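Local atomic coordinates of MSM0273 (Mycobacterium smegmatis, PDB entry 5L37), a protein that assembles into pentamers of the RMM bacterial microcompartment shell, where they probably close the vertices of the polyhedron. Residues Met1-Thr13 against Ala23-Ile37. Residues are numbered along the deposited sequence; the frame is centred on the assembly and turned at random.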
ATOM      1  N   MET C   1      -6.380   7.486  -5.892  1.00 14.18           N
ATOM      2  CA  MET C   1      -5.517   8.513  -6.545  1.00 13.61           C
ATOM      3  C   MET C   1      -5.621   9.796  -5.745  1.00 13.87           C
ATOM      4  O   MET C   1      -6.545   9.993  -4.958  1.00 15.76           O
ATOM      5  CB  MET C   1      -5.915   8.750  -8.039  1.00 13.50           C
ATOM      6  CG  MET C   1      -5.616   7.543  -8.976  1.00 17.50           C
ATOM      7  SD  MET C   1      -6.966   6.310  -8.881  1.00 15.79           S
ATOM      8  CE  MET C   1      -8.271   7.165  -9.809  1.00 17.34           C
ATOM      9  N   LEU C   2      -4.619  10.666  -5.919  1.00 13.75           N
ATOM     10  CA  LEU C   2      -4.632  11.936  -5.186  1.00 15.64           C
ATOM     11  C   LEU C   2      -4.442  13.117  -6.129  1.00 16.25           C
ATOM     12  O   LEU C   2      -3.741  13.033  -7.134  1.00 16.09           O
ATOM     13  CB  LEU C   2      -3.540  11.972  -4.149  1.00 17.86           C
ATOM     14  CG  LEU C   2      -3.660  10.944  -3.023  1.00 21.71           C
ATOM     15  CD1 LEU C   2      -2.367  10.931  -2.220  1.00 27.98           C
ATOM     16  CD2 LEU C   2      -4.875  11.214  -2.115  1.00 22.28           C
ATOM     17  N   ARG C   3      -5.086  14.222  -5.803  1.00 15.40           N
ATOM     18  CA  ARG C   3      -4.798  15.510  -6.439  1.00 15.42           C
ATOM     19  C   ARG C   3      -3.573  16.096  -5.753  1.00 17.35           C
ATOM     20  O   ARG C   3      -3.502  16.113  -4.517  1.00 17.73           O
ATOM     21  CB  ARG C   3      -6.006  16.464  -6.309  1.00 19.98           C
ATOM     22  CG  ARG C   3      -7.245  15.983  -6.995  1.00 20.03           C
ATOM     23  CD  ARG C   3      -8.374  17.011  -6.913  1.00 26.27           C
ATOM     24  NE  ARG C   3      -8.675  17.440  -5.568  1.00 38.08           N
ATOM     25  CZ  ARG C   3      -8.372  18.646  -5.081  1.00 40.29           C
ATOM     26  NH1 ARG C   3      -7.753  19.558  -5.830  1.00 40.18           N
ATOM     27  NH2 ARG C   3      -8.700  18.944  -3.835  1.00 45.78           N
ATOM     28  N   ALA C   4      -2.649  16.615  -6.551  1.00 15.45           N
ATOM     29  CA  ALA C   4      -1.450  17.242  -6.015  1.00 16.00           C
ATOM     30  C   ALA C   4      -1.041  18.388  -6.893  1.00 16.94           C
ATOM     31  O   ALA C   4      -1.561  18.537  -8.017  1.00 19.04           O
ATOM     32  CB  ALA C   4      -0.333  16.226  -5.939  1.00 18.43           C
ATOM     33  N   THR C   5      -0.127  19.201  -6.377  1.00 17.39           N
ATOM     34  CA  THR C   5       0.427  20.320  -7.122  1.00 18.17           C
ATOM     35  C   THR C   5       1.911  20.087  -7.263  1.00 18.93           C
ATOM     36  O   THR C   5       2.579  19.795  -6.264  1.00 19.97           O
ATOM     37  CB  THR C   5       0.162  21.673  -6.400  1.00 22.73           C
ATOM     38  OG1 THR C   5      -1.258  21.827  -6.239  1.00 24.27           O
ATOM     39  CG2 THR C   5       0.713  22.841  -7.206  1.00 21.93           C
ATOM     40  N   VAL C   6       2.419  20.223  -8.488  1.00 18.64           N
ATOM     41  CA  VAL C   6       3.865  20.138  -8.732  1.00 20.70           C
ATOM     42  C   VAL C   6       4.584  21.353  -8.136  1.00 23.22           C
ATOM     43  O   VAL C   6       4.213  22.512  -8.387  1.00 24.64           O
ATOM     44  CB  VAL C   6       4.196  20.069 -10.219  1.00 18.34           C
ATOM     45  CG1 VAL C   6       5.721  19.936 -10.413  1.00 20.07           C
ATOM     46  CG2 VAL C   6       3.465  18.864 -10.901  1.00 17.12           C
ATOM     47  N   THR C   7       5.602  21.094  -7.321  1.00 20.83           N
ATOM     48  CA  THR C   7       6.284  22.205  -6.654  1.00 23.70           C
ATOM     49  C   THR C   7       7.716  22.343  -7.128  1.00 28.99           C
ATOM     50  O   THR C   7       8.344  23.409  -6.973  1.00 28.80           O
ATOM     51  CB  THR C   7       6.276  22.029  -5.132  1.00 27.64           C
ATOM     52  OG1 THR C   7       6.810  20.741  -4.805  1.00 33.88           O
ATOM     53  CG2 THR C   7       4.842  22.100  -4.579  1.00 27.50           C
ATOM     54  N   GLY C   8       8.254  21.308  -7.751  1.00 26.18           N
ATOM     55  CA  GLY C   8       9.626  21.418  -8.235  1.00 29.12           C
ATOM     56  C   GLY C   8      10.174  20.163  -8.872  1.00 28.24           C
ATOM     57  O   GLY C   8       9.495  19.148  -8.956  1.00 24.83           O
ATOM     58  N   ASN C   9      11.443  20.205  -9.254  1.00 29.14           N
ATOM     59  CA  ASN C   9      12.047  19.056  -9.905  1.00 31.57           C
ATOM     60  C   ASN C   9      13.060  18.505  -8.924  1.00 30.26           C
ATOM     61  O   ASN C   9      13.585  19.228  -8.064  1.00 33.89           O
ATOM     62  CB  ASN C   9      12.709  19.445 -11.236  1.00 43.58           C
ATOM     63  CG  ASN C   9      12.538  18.370 -12.325  1.00 52.78           C
ATOM     64  OD1 ASN C   9      12.875  17.192 -12.147  1.00 42.37           O
ATOM     65  ND2 ASN C   9      11.972  18.785 -13.458  1.00 62.43           N
ATOM     66  N   VAL C  10      13.299  17.215  -8.998  1.00 25.89           N
ATOM     67  CA  VAL C  10      14.231  16.591  -8.115  1.00 27.40           C
ATOM     68  C   VAL C  10      15.369  16.191  -8.990  1.00 28.40           C
ATOM     69  O   VAL C  10      15.183  15.408  -9.914  1.00 34.16           O
ATOM     70  CB  VAL C  10      13.615  15.365  -7.440  1.00 28.82           C
ATOM     71  CG1 VAL C  10      14.656  14.613  -6.650  1.00 28.90           C
ATOM     72  CG2 VAL C  10      12.485  15.823  -6.598  1.00 29.61           C
ATOM     73  N   TRP C  11      16.558  16.694  -8.675  1.00 28.03           N
ATOM     74  CA  TRP C  11      17.702  16.325  -9.456  1.00 33.30           C
ATOM     75  C   TRP C  11      18.456  15.237  -8.716  1.00 31.66           C
ATOM     76  O   TRP C  11      18.969  15.446  -7.632  1.00 31.24           O
ATOM     77  CB  TRP C  11      18.598  17.536  -9.655  1.00 43.01           C
ATOM     78  CG  TRP C  11      17.856  18.823  -9.914  1.00 67.30           C
ATOM     79  CD1 TRP C  11      17.273  19.631  -8.975  1.00 74.37           C
ATOM     80  CD2 TRP C  11      17.703  19.501 -11.173  1.00 80.76           C
ATOM     81  NE1 TRP C  11      16.719  20.736  -9.575  1.00 78.66           N
ATOM     82  CE2 TRP C  11      16.974  20.686 -10.919  1.00 83.07           C
ATOM     83  CE3 TRP C  11      18.090  19.215 -12.487  1.00 85.95           C
ATOM     84  CZ2 TRP C  11      16.629  21.579 -11.931  1.00 89.90           C
ATOM     85  CZ3 TRP C  11      17.745  20.105 -13.491  1.00 89.07           C
ATOM     86  CH2 TRP C  11      17.021  21.273 -13.208  1.00 91.19           C
ATOM     87  N   SER C  12      18.575  14.100  -9.366  1.00 26.37           N
ATOM     88  CA  SER C  12      19.363  13.017  -8.852  1.00 25.29           C
ATOM     89  C   SER C  12      20.810  13.160  -9.261  1.00 27.44           C
ATOM     90  O   SER C  12      21.112  13.805 -10.257  1.00 27.61           O
ATOM     91  CB  SER C  12      18.811  11.712  -9.382  1.00 25.20           C
ATOM     92  OG  SER C  12      18.917  11.701 -10.803  1.00 26.96           O
ATOM     93  N   THR C  13      21.720  12.673  -8.423  1.00 25.81           N
ATOM     94  CA  THR C  13      23.132  12.634  -8.814  1.00 27.49           C
ATOM     95  C   THR C  13      23.530  11.270  -9.390  1.00 27.91           C
ATOM     96  O   THR C  13      24.522  11.174 -10.137  1.00 29.70           O
ATOM     97  CB  THR C  13      24.034  13.038  -7.687  1.00 31.85           C
ATOM     98  OG1 THR C  13      23.745  12.220  -6.563  1.00 33.03           O
ATOM     99  CG2 THR C  13      23.716  14.481  -7.291  1.00 35.31           C
ATOM    100  N   ALA C  23      10.697  12.305 -15.557  1.00 16.66           N
ATOM    101  CA  ALA C  23      11.229  13.193 -14.539  1.00 18.10           C
ATOM    102  C   ALA C  23      10.748  12.809 -13.149  1.00 16.10           C
ATOM    103  O   ALA C  23       9.672  12.258 -12.972  1.00 18.08           O
ATOM    104  CB  ALA C  23      10.830  14.616 -14.846  1.00 19.92           C
ATOM    105  N   PHE C  24      11.574  13.118 -12.151  1.00 17.02           N
ATOM    106  CA  PHE C  24      11.157  13.014 -10.747  1.00 16.15           C
ATOM    107  C   PHE C  24      10.649  14.398 -10.310  1.00 18.71           C
ATOM    108  O   PHE C  24      11.419  15.343 -10.265  1.00 22.14           O
ATOM    109  CB  PHE C  24      12.318  12.605  -9.833  1.00 17.63           C
ATOM    110  CG  PHE C  24      12.840  11.220 -10.069  1.00 17.94           C
ATOM    111  CD1 PHE C  24      12.030  10.111  -9.856  1.00 22.26           C
ATOM    112  CD2 PHE C  24      14.165  11.026 -10.390  1.00 26.47           C
ATOM    113  CE1 PHE C  24      12.537   8.795 -10.041  1.00 23.70           C
ATOM    114  CE2 PHE C  24      14.671   9.723 -10.567  1.00 31.37           C
ATOM    115  CZ  PHE C  24      13.858   8.631 -10.406  1.00 26.39           C
ATOM    116  N   LEU C  25       9.383  14.510  -9.941  1.00 16.21           N
ATOM    117  CA  LEU C  25       8.860  15.819  -9.546  1.00 16.81           C
ATOM    118  C   LEU C  25       8.452  15.795  -8.093  1.00 20.36           C
ATOM    119  O   LEU C  25       7.833  14.825  -7.611  1.00 18.39           O
ATOM    120  CB  LEU C  25       7.644  16.212 -10.423  1.00 16.58           C
ATOM    121  CG  LEU C  25       7.910  16.302 -11.961  1.00 17.63           C
ATOM    122  CD1 LEU C  25       6.618  16.761 -12.682  1.00 16.67           C
ATOM    123  CD2 LEU C  25       9.079  17.220 -12.297  1.00 19.75           C
ATOM    124  N   GLU C  26       8.792  16.857  -7.386  1.00 17.89           N
ATOM    125  CA  GLU C  26       8.244  17.021  -6.050  1.00 20.21           C
ATOM    126  C   GLU C  26       6.806  17.549  -6.200  1.00 21.80           C
ATOM    127  O   GLU C  26       6.560  18.430  -7.018  1.00 19.06           O
ATOM    128  CB  GLU C  26       9.084  17.981  -5.212  1.00 23.80           C
ATOM    129  CG  GLU C  26       8.575  18.053  -3.769  1.00 30.09           C
ATOM    130  CD  GLU C  26       9.368  18.999  -2.912  1.00 54.09           C
ATOM    131  OE1 GLU C  26       9.195  20.229  -3.071  1.00 66.57           O
ATOM    132  OE2 GLU C  26      10.164  18.507  -2.082  1.00 55.19           O
ATOM    133  N   VAL C  27       5.875  16.972  -5.442  1.00 18.70           N
ATOM    134  CA  VAL C  27       4.471  17.389  -5.483  1.00 21.19           C
ATOM    135  C   VAL C  27       3.993  17.571  -4.051  1.00 24.14           C
ATOM    136  O   VAL C  27       4.550  16.984  -3.128  1.00 22.94           O
ATOM    137  CB  VAL C  27       3.562  16.369  -6.213  1.00 17.87           C
ATOM    138  CG1 VAL C  27       4.081  16.129  -7.648  1.00 17.86           C
ATOM    139  CG2 VAL C  27       3.421  15.021  -5.404  1.00 17.82           C
ATOM    140  N   GLU C  28       2.959  18.378  -3.885  1.00 20.69           N
ATOM    141  CA  GLU C  28       2.337  18.594  -2.600  1.00 20.87           C
ATOM    142  C   GLU C  28       0.881  18.166  -2.715  1.00 23.31           C
ATOM    143  O   GLU C  28       0.149  18.631  -3.604  1.00 20.42           O
ATOM    144  CB  GLU C  28       2.447  20.056  -2.200  1.00 27.42           C
ATOM    145  CG  GLU C  28       1.737  20.376  -0.930  1.00 31.30           C
ATOM    146  CD  GLU C  28       2.046  21.764  -0.435  1.00 44.75           C
ATOM    147  OE1 GLU C  28       2.806  22.512  -1.096  1.00 45.17           O
ATOM    148  OE2 GLU C  28       1.490  22.116   0.618  1.00 54.73           O
ATOM    149  N   VAL C  29       0.475  17.264  -1.844  1.00 20.41           N
ATOM    150  CA  VAL C  29      -0.869  16.714  -1.912  1.00 23.09           C
ATOM    151  C   VAL C  29      -1.871  17.759  -1.449  1.00 27.22           C
ATOM    152  O   VAL C  29      -1.675  18.415  -0.424  1.00 24.84           O
ATOM    153  CB  VAL C  29      -0.987  15.418  -1.055  1.00 22.87           C
ATOM    154  CG1 VAL C  29      -2.403  14.867  -1.123  1.00 25.95           C
ATOM    155  CG2 VAL C  29      -0.032  14.374  -1.561  1.00 21.76           C
ATOM    156  N   GLU C  30      -2.948  17.919  -2.218  1.00 25.84           N
ATOM    157  CA  GLU C  30      -3.945  18.948  -1.950  1.00 29.29           C
ATOM    158  C   GLU C  30      -4.609  18.622  -0.608  1.00 32.44           C
ATOM    159  O   GLU C  30      -4.886  17.468  -0.308  1.00 36.22           O
ATOM    160  CB  GLU C  30      -5.020  18.940  -3.056  1.00 37.07           C
ATOM    161  CG  GLU C  30      -4.622  19.374  -4.467  1.00 49.21           C
ATOM    162  CD  GLU C  30      -4.218  20.813  -4.638  1.00 63.57           C
ATOM    163  OE1 GLU C  30      -4.215  21.587  -3.651  1.00 69.46           O
ATOM    164  OE2 GLU C  30      -3.911  21.164  -5.799  1.00 63.41           O
ATOM    165  N   GLY C  31      -4.827  19.622   0.223  1.00 35.53           N
ATOM    166  CA  GLY C  31      -5.500  19.377   1.486  1.00 43.84           C
ATOM    167  C   GLY C  31      -4.651  18.886   2.636  1.00 44.66           C
ATOM    168  O   GLY C  31      -4.805  19.369   3.741  1.00 44.90           O
ATOM    169  N   THR C  32      -3.755  17.937   2.404  1.00 37.18           N
ATOM    170  CA  THR C  32      -2.944  17.460   3.511  1.00 32.20           C
ATOM    171  C   THR C  32      -1.651  18.268   3.585  1.00 34.80           C
ATOM    172  O   THR C  32      -1.055  18.397   4.640  1.00 35.30           O
ATOM    173  CB  THR C  32      -2.591  15.960   3.382  1.00 37.32           C
ATOM    174  OG1 THR C  32      -1.732  15.785   2.250  1.00 33.21           O
ATOM    175  CG2 THR C  32      -3.850  15.117   3.186  1.00 40.78           C
ATOM    176  N   GLY C  33      -1.201  18.773   2.442  1.00 35.22           N
ATOM    177  CA  GLY C  33       0.071  19.473   2.380  1.00 37.48           C
ATOM    178  C   GLY C  33       1.251  18.505   2.392  1.00 37.56           C
ATOM    179  O   GLY C  33       2.404  18.929   2.328  1.00 40.07           O
ATOM    180  N   SER C  34       0.983  17.202   2.447  1.00 31.88           N
ATOM    181  CA  SER C  34       2.078  16.233   2.431  1.00 27.23           C
ATOM    182  C   SER C  34       2.862  16.302   1.156  1.00 26.92           C
ATOM    183  O   SER C  34       2.290  16.478   0.097  1.00 26.02           O
ATOM    184  CB  SER C  34       1.584  14.799   2.614  1.00 32.83           C
ATOM    185  OG  SER C  34       1.054  14.635   3.911  1.00 44.74           O
ATOM    186  N   ARG C  35       4.172  16.084   1.256  1.00 26.75           N
ATOM    187  CA  ARG C  35       4.958  16.062   0.043  1.00 23.39           C
ATOM    188  C   ARG C  35       5.434  14.662  -0.301  1.00 23.76           C
ATOM    189  O   ARG C  35       5.626  13.810   0.576  1.00 24.29           O
ATOM    190  CB  ARG C  35       6.142  17.015   0.160  1.00 28.51           C
ATOM    191  CG  ARG C  35       5.642  18.459   0.190  1.00 37.32           C
ATOM    192  CD  ARG C  35       6.710  19.510   0.037  1.00 49.71           C
ATOM    193  NE  ARG C  35       6.041  20.807  -0.079  1.00 58.21           N
ATOM    194  CZ  ARG C  35       6.547  21.867  -0.701  1.00 63.63           C
ATOM    195  NH1 ARG C  35       7.716  21.777  -1.319  1.00 66.13           N
ATOM    196  NH2 ARG C  35       5.858  23.002  -0.755  1.00 64.92           N
ATOM    197  N   MET C  36       5.590  14.433  -1.596  1.00 22.20           N
ATOM    198  CA  MET C  36       6.212  13.204  -2.085  1.00 19.49           C
ATOM    199  C   MET C  36       6.841  13.468  -3.440  1.00 19.12           C
ATOM    200  O   MET C  36       6.719  14.565  -4.009  1.00 18.86           O
ATOM    201  CB  MET C  36       5.199  12.041  -2.195  1.00 22.75           C
ATOM    202  CG  MET C  36       4.327  12.130  -3.416  1.00 27.39           C
ATOM    203  SD  MET C  36       3.066  10.796  -3.535  1.00 28.39           S
ATOM    204  CE  MET C  36       1.989  11.334  -2.249  1.00 30.18           C
ATOM    205  N   ILE C  37       7.578  12.482  -3.933  1.00 17.89           N
ATOM    206  CA  ILE C  37       8.178  12.540  -5.254  1.00 17.75           C
ATOM    207  C   ILE C  37       7.429  11.593  -6.167  1.00 17.23           C
ATOM    208  O   ILE C  37       7.296  10.384  -5.874  1.00 16.95           O
ATOM    209  CB  ILE C  37       9.722  12.176  -5.231  1.00 17.07           C
ATOM    210  CG1 ILE C  37      10.484  13.040  -4.192  1.00 22.28           C
ATOM    211  CG2 ILE C  37      10.317  12.252  -6.669  1.00 17.98           C
ATOM    212  CD1 ILE C  37      10.261  14.516  -4.292  1.00 25.84           C
TER
HETATM  213  O   HOH W   1      -7.318  21.806  -3.381  1.00 43.02           O
HETATM  214  O   HOH W   2      -4.357  19.348  -7.738  1.00 45.59           O
HETATM  215  O   HOH W   3      14.001  14.634 -12.806  1.00 26.21           O
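E26 OE1 is gripped from two strands: T7 OG1 donates a hydrogen bond (3.0 Å) to the lone pair of OE1 that points away from OE2, and R35 NH1 adds a weak, bent bond at 2.8 Å that forms part of a salt bridge. T7 can reach the carboxylate because its hydroxyl sits between its own backbone N and carbonyl carbon (chi1 53°), while its methyl lies 3.9 Å above the guanidinium plane of R35, toward the rim. The other terminal nitrogen of R35 turns to E28, so the arginine spans two acids on one strand. Beneath this network the backbone is irregular. The carbonyl of E26 takes a nearly straight bond from T7 N (2.8 Å, 174° at the hydrogen) and a weak one from G8 N; T7 and G8 together face E26, a classic beta bulge in the antiparallel pairing of strands 2-9 and 23-29, two neighbouring strands in the five-stranded antiparallel sheet of this EutN/CcmL-family subunit. Toward the hairpin turn, E30 N binds R3 O, and the E30 side chain, bent at chi2 (-66°), turns back over R3-T5. Its CB and CG lie against one face of the R3 guanidinium, with CG 3.4 Å from R3 NH1; one water accepts from R3 NH2 and donates weakly to E30 OE1, a second links E30 OE2 to A4 O. T5 OG1 lies 2.8 Å from E30 OE2, and H49 hydrogen-bonds to this hydroxyl. On the other side of the sheet, A4 CB fits against V27 and V6 against L25 CD1, while I52 of strand 49-54 touches A4 and V27. At the far end V10 CG2 presses on I37 CD1 at 3.5 Å, closer than ordinary van der Waals contact; V10 also packs on R3 of a neighbouring subunit.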